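Long-range contacts in LAE5 (PDB 5JD3), which probably hydrolyses carboxylic esters as a member of the GDSL-like lipase/acylhydrolase family: residues A54-N64 with R75-N83; P132-V143 with Y176-H187. One frame throughout, in Å; residues are numbered along the deposited sequence.

Contact 1: residues A54-N64 with R75-N83; sequences AHGSGYVALLN and RLRLVNQGN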
loop_
_atom_site.group_PDB
_atom_site.type_symbol
_atom_site.label_atom_id
_atom_site.label_comp_id
_atom_site.label_asym_id
_atom_site.label_seq_id
_atom_site.Cartn_x
_atom_site.Cartn_y
_atom_site.Cartn_z
ATOM N N ALA A 54 7.611 15.129 -3.559
ATOM C CA ALA A 54 6.162 14.986 -3.591
ATOM C C ALA A 54 5.765 13.534 -3.358
ATOM O O ALA A 54 4.624 13.245 -3.000
ATOM C CB ALA A 54 5.605 15.486 -4.914
ATOM N N HIS A 55 6.716 12.626 -3.557
ATOM C CA HIS A 55 6.451 11.196 -3.445
ATOM C C HIS A 55 7.224 10.541 -2.304
ATOM O O HIS A 55 7.034 9.360 -2.017
ATOM C CB HIS A 55 6.786 10.492 -4.761
ATOM C CG HIS A 55 5.847 10.823 -5.880
ATOM N ND1 HIS A 55 6.103 10.486 -7.190
ATOM C CD2 HIS A 55 4.651 11.456 -5.877
ATOM C CE1 HIS A 55 5.103 10.901 -7.951
ATOM N NE2 HIS A 55 4.211 11.493 -7.179
ATOM N N GLY A 56 8.096 11.306 -1.658
ATOM C CA GLY A 56 8.892 10.778 -0.566
ATOM C C GLY A 56 10.088 9.985 -1.058
ATOM O O GLY A 56 10.560 10.187 -2.177
ATOM N N SER A 57 10.577 9.079 -0.218
ATOM C CA SER A 57 11.743 8.271 -0.558
ATOM C C SER A 57 11.464 6.782 -0.375
ATOM O O SER A 57 12.364 6.009 -0.044
ATOM C CB SER A 57 12.944 8.691 0.292
ATOM O OG SER A 57 12.696 8.483 1.670
ATOM N N GLY A 58 10.214 6.388 -0.596
ATOM C CA GLY A 58 9.805 5.004 -0.432
ATOM C C GLY A 58 9.452 4.333 -1.746
ATOM O O GLY A 58 9.946 4.726 -2.802
ATOM N N TYR A 59 8.586 3.326 -1.681
ATOM C CA TYR A 59 8.264 2.521 -2.857
ATOM C C TYR A 59 7.473 3.312 -3.895
ATOM O O TYR A 59 7.591 3.057 -5.093
ATOM C CB TYR A 59 7.497 1.255 -2.452
ATOM C CG TYR A 59 6.032 1.458 -2.118
ATOM C CD1 TYR A 59 5.049 1.303 -3.090
ATOM C CD2 TYR A 59 5.630 1.777 -0.828
ATOM C CE1 TYR A 59 3.710 1.477 -2.790
ATOM C CE2 TYR A 59 4.291 1.952 -0.518
ATOM C CZ TYR A 59 3.338 1.802 -1.503
ATOM O OH TYR A 59 2.005 1.976 -1.199
ATOM N N VAL A 60 6.671 4.268 -3.436
ATOM C CA VAL A 60 5.906 5.117 -4.343
ATOM C C VAL A 60 6.851 5.922 -5.231
ATOM O O VAL A 60 6.645 6.027 -6.441
ATOM C CB VAL A 60 4.970 6.073 -3.575
ATOM C CG1 VAL A 60 4.400 7.134 -4.507
ATOM C CG2 VAL A 60 3.854 5.292 -2.900
ATOM N N ALA A 61 7.895 6.478 -4.625
ATOM C CA ALA A 61 8.915 7.206 -5.369
ATOM C C ALA A 61 9.690 6.262 -6.282
ATOM O O ALA A 61 10.135 6.651 -7.361
ATOM C CB ALA A 61 9.859 7.922 -4.419
ATOM N N LEU A 62 9.846 5.019 -5.839
ATOM C CA LEU A 62 10.523 4.001 -6.632
ATOM C C LEU A 62 9.693 3.623 -7.852
ATOM O O LEU A 62 10.226 3.463 -8.949
ATOM C CB LEU A 62 10.812 2.763 -5.783
ATOM C CG LEU A 62 11.903 2.946 -4.728
ATOM C CD1 LEU A 62 12.113 1.670 -3.939
ATOM C CD2 LEU A 62 13.196 3.388 -5.386
ATOM N N LEU A 63 8.386 3.483 -7.650
ATOM C CA LEU A 63 7.463 3.200 -8.743
ATOM C C LEU A 63 7.497 4.316 -9.777
ATOM O O LEU A 63 7.570 4.061 -10.978
ATOM C CB LEU A 63 6.037 3.019 -8.218
ATOM C CG LEU A 63 5.738 1.753 -7.415
ATOM C CD1 LEU A 63 4.313 1.782 -6.889
ATOM C CD2 LEU A 63 5.966 0.521 -8.269
ATOM N N ASN A 64 7.450 5.555 -9.297
ATOM C CA ASN A 64 7.455 6.721 -10.169
ATOM C C ASN A 64 8.729 6.799 -11.006
ATOM O O ASN A 64 8.681 7.090 -12.201
ATOM C CB ASN A 64 7.286 7.997 -9.345
ATOM C CG ASN A 64 7.059 9.223 -10.207
ATOM O OD1 ASN A 64 5.960 9.442 -10.716
ATOM N ND2 ASN A 64 8.098 10.033 -10.369
ATOM N N ARG A 75 3.659 7.676 -20.008
ATOM C CA ARG A 75 3.216 8.941 -19.415
ATOM C C ARG A 75 2.247 8.752 -18.247
ATOM O O ARG A 75 1.128 9.267 -18.266
ATOM C CB ARG A 75 2.570 9.825 -20.487
ATOM C CG ARG A 75 3.509 10.193 -21.626
ATOM C CD ARG A 75 2.832 11.086 -22.655
ATOM N NE ARG A 75 2.494 12.400 -22.116
ATOM C CZ ARG A 75 3.328 13.434 -22.093
ATOM N NH1 ARG A 75 4.558 13.309 -22.572
ATOM N NH2 ARG A 75 2.934 14.594 -21.585
ATOM N N LEU A 76 2.686 8.018 -17.231
ATOM C CA LEU A 76 1.845 7.741 -16.072
ATOM C C LEU A 76 2.014 8.799 -14.988
ATOM O O LEU A 76 3.131 9.174 -14.633
ATOM C CB LEU A 76 2.153 6.354 -15.508
ATOM C CG LEU A 76 1.807 5.198 -16.448
ATOM C CD1 LEU A 76 2.221 3.860 -15.852
ATOM C CD2 LEU A 76 0.323 5.206 -16.792
ATOM N N ARG A 77 0.886 9.265 -14.463
ATOM C CA ARG A 77 0.859 10.337 -13.476
ATOM C C ARG A 77 0.557 9.785 -12.084
ATOM O O ARG A 77 -0.589 9.475 -11.768
ATOM C CB ARG A 77 -0.180 11.382 -13.884
ATOM C CG ARG A 77 -0.249 12.618 -13.007
ATOM C CD ARG A 77 -1.332 13.553 -13.522
ATOM N NE ARG A 77 -1.587 14.671 -12.621
ATOM C CZ ARG A 77 -2.516 15.598 -12.828
ATOM N NH1 ARG A 77 -3.284 15.540 -13.908
ATOM N NH2 ARG A 77 -2.679 16.582 -11.954
ATOM N N LEU A 78 1.590 9.659 -11.255
ATOM C CA LEU A 78 1.435 9.050 -9.938
ATOM C C LEU A 78 1.247 10.082 -8.830
ATOM O O LEU A 78 1.901 11.125 -8.816
ATOM C CB LEU A 78 2.636 8.158 -9.616
ATOM C CG LEU A 78 2.543 6.697 -10.066
ATOM C CD1 LEU A 78 2.608 6.575 -11.583
ATOM C CD2 LEU A 78 3.632 5.861 -9.410
ATOM N N VAL A 79 0.345 9.774 -7.900
ATOM C CA VAL A 79 0.053 10.656 -6.776
ATOM C C VAL A 79 0.221 9.924 -5.447
ATOM O O VAL A 79 -0.343 8.848 -5.248
ATOM C CB VAL A 79 -1.382 11.215 -6.848
ATOM C CG1 VAL A 79 -1.574 12.317 -5.816
ATOM C CG2 VAL A 79 -1.688 11.730 -8.247
ATOM N N ASN A 80 0.996 10.510 -4.539
ATOM C CA ASN A 80 1.186 9.930 -3.215
ATOM C C ASN A 80 0.240 10.560 -2.197
ATOM O O ASN A 80 0.336 11.749 -1.899
ATOM C CB ASN A 80 2.640 10.096 -2.760
ATOM C CG ASN A 80 2.963 9.285 -1.511
ATOM O OD1 ASN A 80 2.074 8.882 -0.761
ATOM N ND2 ASN A 80 4.250 9.047 -1.284
ATOM N N GLN A 81 -0.670 9.754 -1.662
ATOM C CA GLN A 81 -1.604 10.226 -0.648
ATOM C C GLN A 81 -1.459 9.436 0.648
ATOM O O GLN A 81 -2.442 9.182 1.344
ATOM C CB GLN A 81 -3.043 10.142 -1.163
ATOM C CG GLN A 81 -3.405 11.233 -2.157
ATOM C CD GLN A 81 -3.384 12.616 -1.532
ATOM O OE1 GLN A 81 -4.088 12.879 -0.558
ATOM N NE2 GLN A 81 -2.570 13.505 -2.089
ATOM N N GLY A 82 -0.227 9.054 0.966
ATOM C CA GLY A 82 0.048 8.307 2.179
ATOM C C GLY A 82 0.185 9.196 3.401
ATOM O O GLY A 82 0.894 10.202 3.372
ATOM N N ASN A 83 -0.504 8.822 4.475
ATOM C CA ASN A 83 -0.429 9.546 5.742
ATOM C C ASN A 83 0.026 8.632 6.874
ATOM O O ASN A 83 -0.599 7.607 7.133
ATOM C CB ASN A 83 -1.784 10.167 6.093
ATOM C CG ASN A 83 -2.150 11.330 5.191
ATOM O OD1 ASN A 83 -1.507 11.569 4.169
ATOM N ND2 ASN A 83 -3.192 12.061 5.566
HETATM O O HOH W 1 4.059 10.441 -12.484
#
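The imidazole of His55 presents its edge to strand 77-82: Leu78 O lies near the ring plane, 2.9 Å from His55 NE2, in a weak hydrogen bond (129° at the hydrogen). Elsewhere on this rim, Asn64 CG lies in plane, while Asn80 CB approaches obliquely. The amide of Asn80 is turned 46° from this ring. Its ND2 donates to His55 O over 2.9 Å, the acceptor lying in the amide plane although the donor sits well above the carbonyl plane of His55. ND2 also serves Thr38 O, and Asn80 OD1 accepts from Gly82 N at 2.9 Å in an Asx turn, so both amide ends are held. With chi1 at -169°, CG stands opposite the backbone N and the amide passes Val60 CG1, 3.8 Å from ND2. A leucine in place of Asn80 would probably leave His55 O, Thr38 O and Gly82 N without these partners. Farther along, Leu78 CD2 packs on Leu63 CB at 3.9 Å, and a water links Asn64 OD1 to Leu76 O and Leu78 N. Helix 59-64 runs antiparallel to strand 77-82 (axes 9.3 Å apart), a helix packed on an edge strand of the flavodoxin-like alpha/beta/alpha sandwich, as in SGNH (GDSL) hydrolases.

Contact 2: residues P132-V143 with Y176-H187; sequences PEEYEKTLDELV and YGDLMRRVAERH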
loop_
_atom_site.group_PDB
_atom_site.type_symbol
_atom_site.label_atom_id
_atom_site.label_comp_id
_atom_site.label_asym_id
_atom_site.label_seq_id
_atom_site.Cartn_x
_atom_site.Cartn_y
_atom_site.Cartn_z
ATOM N N PRO A 132 -10.915 -7.058 13.261
ATOM C CA PRO A 132 -11.021 -7.670 11.930
ATOM C C PRO A 132 -12.338 -7.354 11.225
ATOM O O PRO A 132 -12.352 -7.163 10.008
ATOM C CB PRO A 132 -10.916 -9.166 12.228
ATOM C CG PRO A 132 -10.087 -9.237 13.457
ATOM C CD PRO A 132 -10.457 -8.029 14.274
ATOM N N GLU A 133 -13.425 -7.294 11.988
ATOM C CA GLU A 133 -14.742 -7.008 11.431
ATOM C C GLU A 133 -14.825 -5.590 10.870
ATOM O O GLU A 133 -15.306 -5.384 9.755
ATOM C CB GLU A 133 -15.824 -7.219 12.490
ATOM C CG GLU A 133 -17.223 -6.848 12.031
ATOM C CD GLU A 133 -18.287 -7.221 13.045
ATOM O OE1 GLU A 133 -18.042 -8.143 13.851
ATOM O OE2 GLU A 133 -19.364 -6.590 13.038
ATOM N N GLU A 134 -14.356 -4.617 11.646
ATOM C CA GLU A 134 -14.363 -3.225 11.207
ATOM C C GLU A 134 -13.440 -3.030 10.010
ATOM O O GLU A 134 -13.768 -2.300 9.076
ATOM C CB GLU A 134 -13.947 -2.291 12.345
ATOM C CG GLU A 134 -13.887 -0.825 11.941
ATOM C CD GLU A 134 -13.437 0.082 13.070
ATOM O OE1 GLU A 134 -13.153 -0.433 14.171
ATOM O OE2 GLU A 134 -13.366 1.310 12.855
ATOM N N TYR A 135 -12.286 -3.689 10.051
ATOM C CA TYR A 135 -11.312 -3.609 8.970
ATOM C C TYR A 135 -11.913 -4.082 7.649
ATOM O O TYR A 135 -11.795 -3.403 6.633
ATOM C CB TYR A 135 -10.068 -4.434 9.308
ATOM C CG TYR A 135 -9.000 -4.409 8.236
ATOM C CD1 TYR A 135 -8.110 -3.347 8.141
ATOM C CD2 TYR A 135 -8.875 -5.451 7.326
ATOM C CE1 TYR A 135 -7.131 -3.320 7.165
ATOM C CE2 TYR A 135 -7.899 -5.433 6.347
ATOM C CZ TYR A 135 -7.029 -4.366 6.271
ATOM O OH TYR A 135 -6.056 -4.343 5.299
ATOM N N GLU A 136 -12.561 -5.241 7.675
ATOM C CA GLU A 136 -13.192 -5.790 6.479
ATOM C C GLU A 136 -14.309 -4.887 5.972
ATOM O O GLU A 136 -14.324 -4.501 4.805
ATOM C CB GLU A 136 -13.751 -7.188 6.751
ATOM C CG GLU A 136 -14.608 -7.730 5.617
ATOM C CD GLU A 136 -15.101 -9.141 5.872
ATOM O OE1 GLU A 136 -15.265 -9.514 7.052
ATOM O OE2 GLU A 136 -15.330 -9.877 4.888
ATOM N N LYS A 137 -15.239 -4.557 6.864
ATOM C CA LYS A 137 -16.404 -3.749 6.522
ATOM C C LYS A 137 -16.012 -2.405 5.914
ATOM O O LYS A 137 -16.585 -1.980 4.912
ATOM C CB LYS A 137 -17.272 -3.525 7.763
ATOM C CG LYS A 137 -18.617 -2.874 7.481
ATOM C CD LYS A 137 -19.755 -3.863 7.683
ATOM C CE LYS A 137 -21.107 -3.167 7.658
ATOM N NZ LYS A 137 -22.229 -4.127 7.866
ATOM N N THR A 138 -15.029 -1.747 6.520
ATOM C CA THR A 138 -14.577 -0.441 6.050
ATOM C C THR A 138 -13.822 -0.551 4.727
ATOM O O THR A 138 -14.045 0.238 3.810
ATOM C CB THR A 138 -13.672 0.250 7.089
ATOM O OG1 THR A 138 -14.327 0.262 8.364
ATOM C CG2 THR A 138 -13.367 1.679 6.669
ATOM N N LEU A 139 -12.931 -1.534 4.638
ATOM C CA LEU A 139 -12.135 -1.750 3.432
ATOM C C LEU A 139 -13.019 -2.111 2.244
ATOM O O LEU A 139 -12.831 -1.602 1.139
ATOM C CB LEU A 139 -11.100 -2.852 3.667
ATOM C CG LEU A 139 -10.094 -3.140 2.553
ATOM C CD1 LEU A 139 -9.165 -1.956 2.354
ATOM C CD2 LEU A 139 -9.303 -4.399 2.869
ATOM N N ASP A 140 -13.984 -2.993 2.484
ATOM C CA ASP A 140 -14.932 -3.408 1.456
ATOM C C ASP A 140 -15.790 -2.234 1.000
ATOM O O ASP A 140 -16.128 -2.116 -0.178
ATOM C CB ASP A 140 -15.817 -4.542 1.979
ATOM C CG ASP A 140 -16.941 -4.896 1.025
ATOM O OD1 ASP A 140 -16.726 -5.753 0.143
ATOM O OD2 ASP A 140 -18.043 -4.322 1.162
ATOM N N GLU A 141 -16.182 -1.373 1.919
ATOM C CA GLU A 141 -16.979 -0.200 1.603
ATOM C C GLU A 141 -16.239 0.845 0.790
ATOM O O GLU A 141 -16.781 1.415 -0.110
ATOM C CB GLU A 141 -17.664 0.374 2.836
ATOM C CG GLU A 141 -18.154 1.816 2.764
ATOM C CD GLU A 141 -19.353 2.114 1.826
ATOM O OE1 GLU A 141 -20.048 1.191 1.313
ATOM O OE2 GLU A 141 -19.628 3.309 1.582
ATOM N N LEU A 142 -14.984 1.082 1.126
ATOM C CA LEU A 142 -14.178 2.016 0.347
ATOM C C LEU A 142 -14.022 1.529 -1.088
ATOM O O LEU A 142 -14.137 2.305 -2.037
ATOM C CB LEU A 142 -12.802 2.208 0.986
ATOM C CG LEU A 142 -12.756 2.886 2.355
ATOM C CD1 LEU A 142 -11.322 2.980 2.853
ATOM C CD2 LEU A 142 -13.397 4.264 2.292
ATOM N N VAL A 143 -13.761 0.235 -1.234
ATOM C CA VAL A 143 -13.594 -0.374 -2.547
ATOM C C VAL A 143 -14.900 -0.348 -3.336
ATOM O O VAL A 143 -14.907 -0.031 -4.526
ATOM C CB VAL A 143 -13.091 -1.826 -2.425
ATOM C CG1 VAL A 143 -13.253 -2.561 -3.741
ATOM C CG2 VAL A 143 -11.638 -1.846 -1.965
ATOM N N TYR A 176 -5.449 -10.139 8.503
ATOM C CA TYR A 176 -5.895 -8.933 7.815
ATOM C C TYR A 176 -5.549 -8.967 6.330
ATOM O O TYR A 176 -6.254 -8.382 5.508
ATOM C CB TYR A 176 -5.286 -7.695 8.475
ATOM C CG TYR A 176 -5.957 -7.311 9.775
ATOM C CD1 TYR A 176 -5.954 -8.174 10.863
ATOM C CD2 TYR A 176 -6.590 -6.083 9.914
ATOM C CE1 TYR A 176 -6.567 -7.827 12.053
ATOM C CE2 TYR A 176 -7.206 -5.727 11.099
ATOM C CZ TYR A 176 -7.190 -6.602 12.165
ATOM O OH TYR A 176 -7.802 -6.250 13.346
ATOM N N GLY A 177 -4.462 -9.652 5.992
ATOM C CA GLY A 177 -4.068 -9.812 4.604
ATOM C C GLY A 177 -5.059 -10.672 3.843
ATOM O O GLY A 177 -5.457 -10.338 2.727
ATOM N N ASP A 178 -5.457 -11.784 4.455
ATOM C CA ASP A 178 -6.442 -12.687 3.869
ATOM C C ASP A 178 -7.786 -11.996 3.690
ATOM O O ASP A 178 -8.524 -12.279 2.745
ATOM C CB ASP A 178 -6.615 -13.935 4.740
ATOM C CG ASP A 178 -5.541 -14.976 4.492
ATOM O OD1 ASP A 178 -4.467 -14.614 3.966
ATOM O OD2 ASP A 178 -5.771 -16.158 4.824
ATOM N N LEU A 179 -8.070 -11.086 4.598
ATOM C CA LEU A 179 -9.288 -10.311 4.603
ATOM C C LEU A 179 -9.308 -9.333 3.464
ATOM O O LEU A 179 -10.285 -9.084 2.881
ATOM C CB LEU A 179 -9.394 -9.569 5.896
ATOM C CG LEU A 179 -10.579 -9.727 6.824
ATOM C CD1 LEU A 179 -11.164 -11.112 6.726
ATOM C CD2 LEU A 179 -10.133 -9.434 8.240
ATOM N N MET A 180 -8.175 -8.787 3.163
ATOM C CA MET A 180 -8.033 -7.884 2.028
ATOM C C MET A 180 -8.142 -8.668 0.724
ATOM O O MET A 180 -8.576 -8.137 -0.299
ATOM C CB MET A 180 -6.703 -7.130 2.084
ATOM C CG MET A 180 -6.580 -6.039 1.030
ATOM S SD MET A 180 -4.942 -5.299 0.945
ATOM C CE MET A 180 -5.354 -3.557 1.013
ATOM N N ARG A 181 -7.747 -9.937 0.772
ATOM C CA ARG A 181 -7.813 -10.806 -0.396
ATOM C C ARG A 181 -9.252 -11.085 -0.811
ATOM O O ARG A 181 -9.583 -11.037 -1.995
ATOM C CB ARG A 181 -7.089 -12.130 -0.132
ATOM C CG ARG A 181 -5.571 -12.050 -0.172
ATOM C CD ARG A 181 -4.953 -13.432 -0.015
ATOM N NE ARG A 181 -3.516 -13.381 0.241
ATOM C CZ ARG A 181 -2.582 -13.518 -0.695
ATOM N NH1 ARG A 181 -1.298 -13.459 -0.365
ATOM N NH2 ARG A 181 -2.929 -13.717 -1.960
ATOM N N ARG A 182 -10.107 -11.375 0.165
ATOM C CA ARG A 182 -11.494 -11.715 -0.127
ATOM C C ARG A 182 -12.305 -10.479 -0.506
ATOM O O ARG A 182 -13.410 -10.594 -1.035
ATOM C CB ARG A 182 -12.140 -12.430 1.064
ATOM C CG ARG A 182 -12.285 -11.585 2.314
ATOM C CD ARG A 182 -12.947 -12.382 3.427
ATOM N NE ARG A 182 -14.287 -12.827 3.057
ATOM C CZ ARG A 182 -15.030 -13.650 3.790
ATOM N NH1 ARG A 182 -14.564 -14.124 4.936
ATOM N NH2 ARG A 182 -16.239 -14.002 3.374
ATOM N N VAL A 183 -11.756 -9.300 -0.234
ATOM C CA VAL A 183 -12.376 -8.056 -0.676
ATOM C C VAL A 183 -12.000 -7.786 -2.129
ATOM O O VAL A 183 -12.838 -7.374 -2.935
ATOM C CB VAL A 183 -11.957 -6.859 0.205
ATOM C CG1 VAL A 183 -12.456 -5.552 -0.392
ATOM C CG2 VAL A 183 -12.489 -7.032 1.618
ATOM N N ALA A 184 -10.736 -8.034 -2.461
ATOM C CA ALA A 184 -10.246 -7.864 -3.823
ATOM C C ALA A 184 -10.960 -8.809 -4.783
ATOM O O ALA A 184 -11.383 -8.406 -5.866
ATOM C CB ALA A 184 -8.741 -8.088 -3.879
ATOM N N GLU A 185 -11.092 -10.067 -4.373
ATOM C CA GLU A 185 -11.772 -11.077 -5.178
ATOM C C GLU A 185 -13.235 -10.704 -5.393
ATOM O O GLU A 185 -13.794 -10.929 -6.466
ATOM C CB GLU A 185 -11.662 -12.453 -4.505
ATOM C CG GLU A 185 -12.264 -13.619 -5.290
ATOM C CD GLU A 185 -13.770 -13.749 -5.121
ATOM O OE1 GLU A 185 -14.300 -13.278 -4.093
ATOM O OE2 GLU A 185 -14.423 -14.324 -6.017
ATOM N N ARG A 186 -13.845 -10.129 -4.362
ATOM C CA ARG A 186 -15.271 -9.831 -4.375
ATOM C C ARG A 186 -15.617 -8.686 -5.325
ATOM O O ARG A 186 -16.729 -8.620 -5.849
ATOM C CB ARG A 186 -15.743 -9.504 -2.957
ATOM C CG ARG A 186 -17.246 -9.562 -2.755
ATOM C CD ARG A 186 -17.573 -9.909 -1.311
ATOM N NE ARG A 186 -16.808 -9.095 -0.370
ATOM C CZ ARG A 186 -16.746 -9.324 0.937
ATOM N NH1 ARG A 186 -17.402 -10.347 1.466
ATOM N NH2 ARG A 186 -16.023 -8.532 1.717
ATOM N N HIS A 187 -14.661 -7.789 -5.550
ATOM C CA HIS A 187 -14.895 -6.632 -6.407
ATOM C C HIS A 187 -14.001 -6.639 -7.644
ATOM O O HIS A 187 -13.985 -5.677 -8.412
ATOM C CB HIS A 187 -14.685 -5.337 -5.621
ATOM C CG HIS A 187 -15.637 -5.164 -4.479
ATOM N ND1 HIS A 187 -16.950 -4.785 -4.656
ATOM C CD2 HIS A 187 -15.467 -5.318 -3.145
ATOM C CE1 HIS A 187 -17.548 -4.715 -3.481
ATOM N NE2 HIS A 187 -16.670 -5.033 -2.547
#
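Tyr135 and Tyr176 meet obliquely, ring planes 57° apart, Tyr176 CD2 lying over one face of Tyr135, 3.4 Å from Tyr135 CG. Different first torsions bring them together: Tyr135 CG is trans to its nitrogen, Tyr176 CG to its carbonyl carbon. Their hydroxyls bond outside the pair, Tyr135 OH to Ile111 O and Tyr176 OH to Val130 O and Gln119. Pro132 packs on Tyr176 CE1. One turn on, the Leu139 and Met180 side chains cross at about a right angle, Leu139 CD2 3.7 Å from Met180 CG; Val183 CG1 packs on Asp140 CA. Glu136 extends until OE2 lies 3.5 Å from Arg186 NH2 in a salt bridge near that guanidinium plane; the same oxygen stands over one face of the Arg182 guanidinium, a long, purely electrostatic pairing. Asp140 OD1 accepts from His187 NE2 at 2.8 Å, in the imidazole plane but from above the carboxylate plane, and takes a weak bond from Arg186 NH2 at 3.3 Å. A bend at chi3 (48°) sets Arg186 NH2 between the two acids. The helices cross at -30°, apolar groups toward the sheet and charges along one flank, where Asp140 would probably favour a protonated His187, an effect nearby Arg186 would partly offset.

How the contacts relate
Contact 1 closes before contact 2 opens along the chain, and the two lie on opposite sides of its centre, their own centres 24 Å apart and their nearest atoms about 9 Å apart without touching. Both belong to a single domain built on a parallel five-stranded sheet. Contact 1 includes an outermost strand, 77-82, and helix 59-70, which also packs on helix 219-232. Contact 2 joins helices 132-146 and 168-187, both of which reach strand 152-156 nearer the other end of the sheet; helix 88-100 touches 132-146 and also Gln81, which points away from helix 59-70. One contact therefore fixes a helix to the sheet, the other pairs two helices on the opposite face, so together they sample both outer layers of the sandwich.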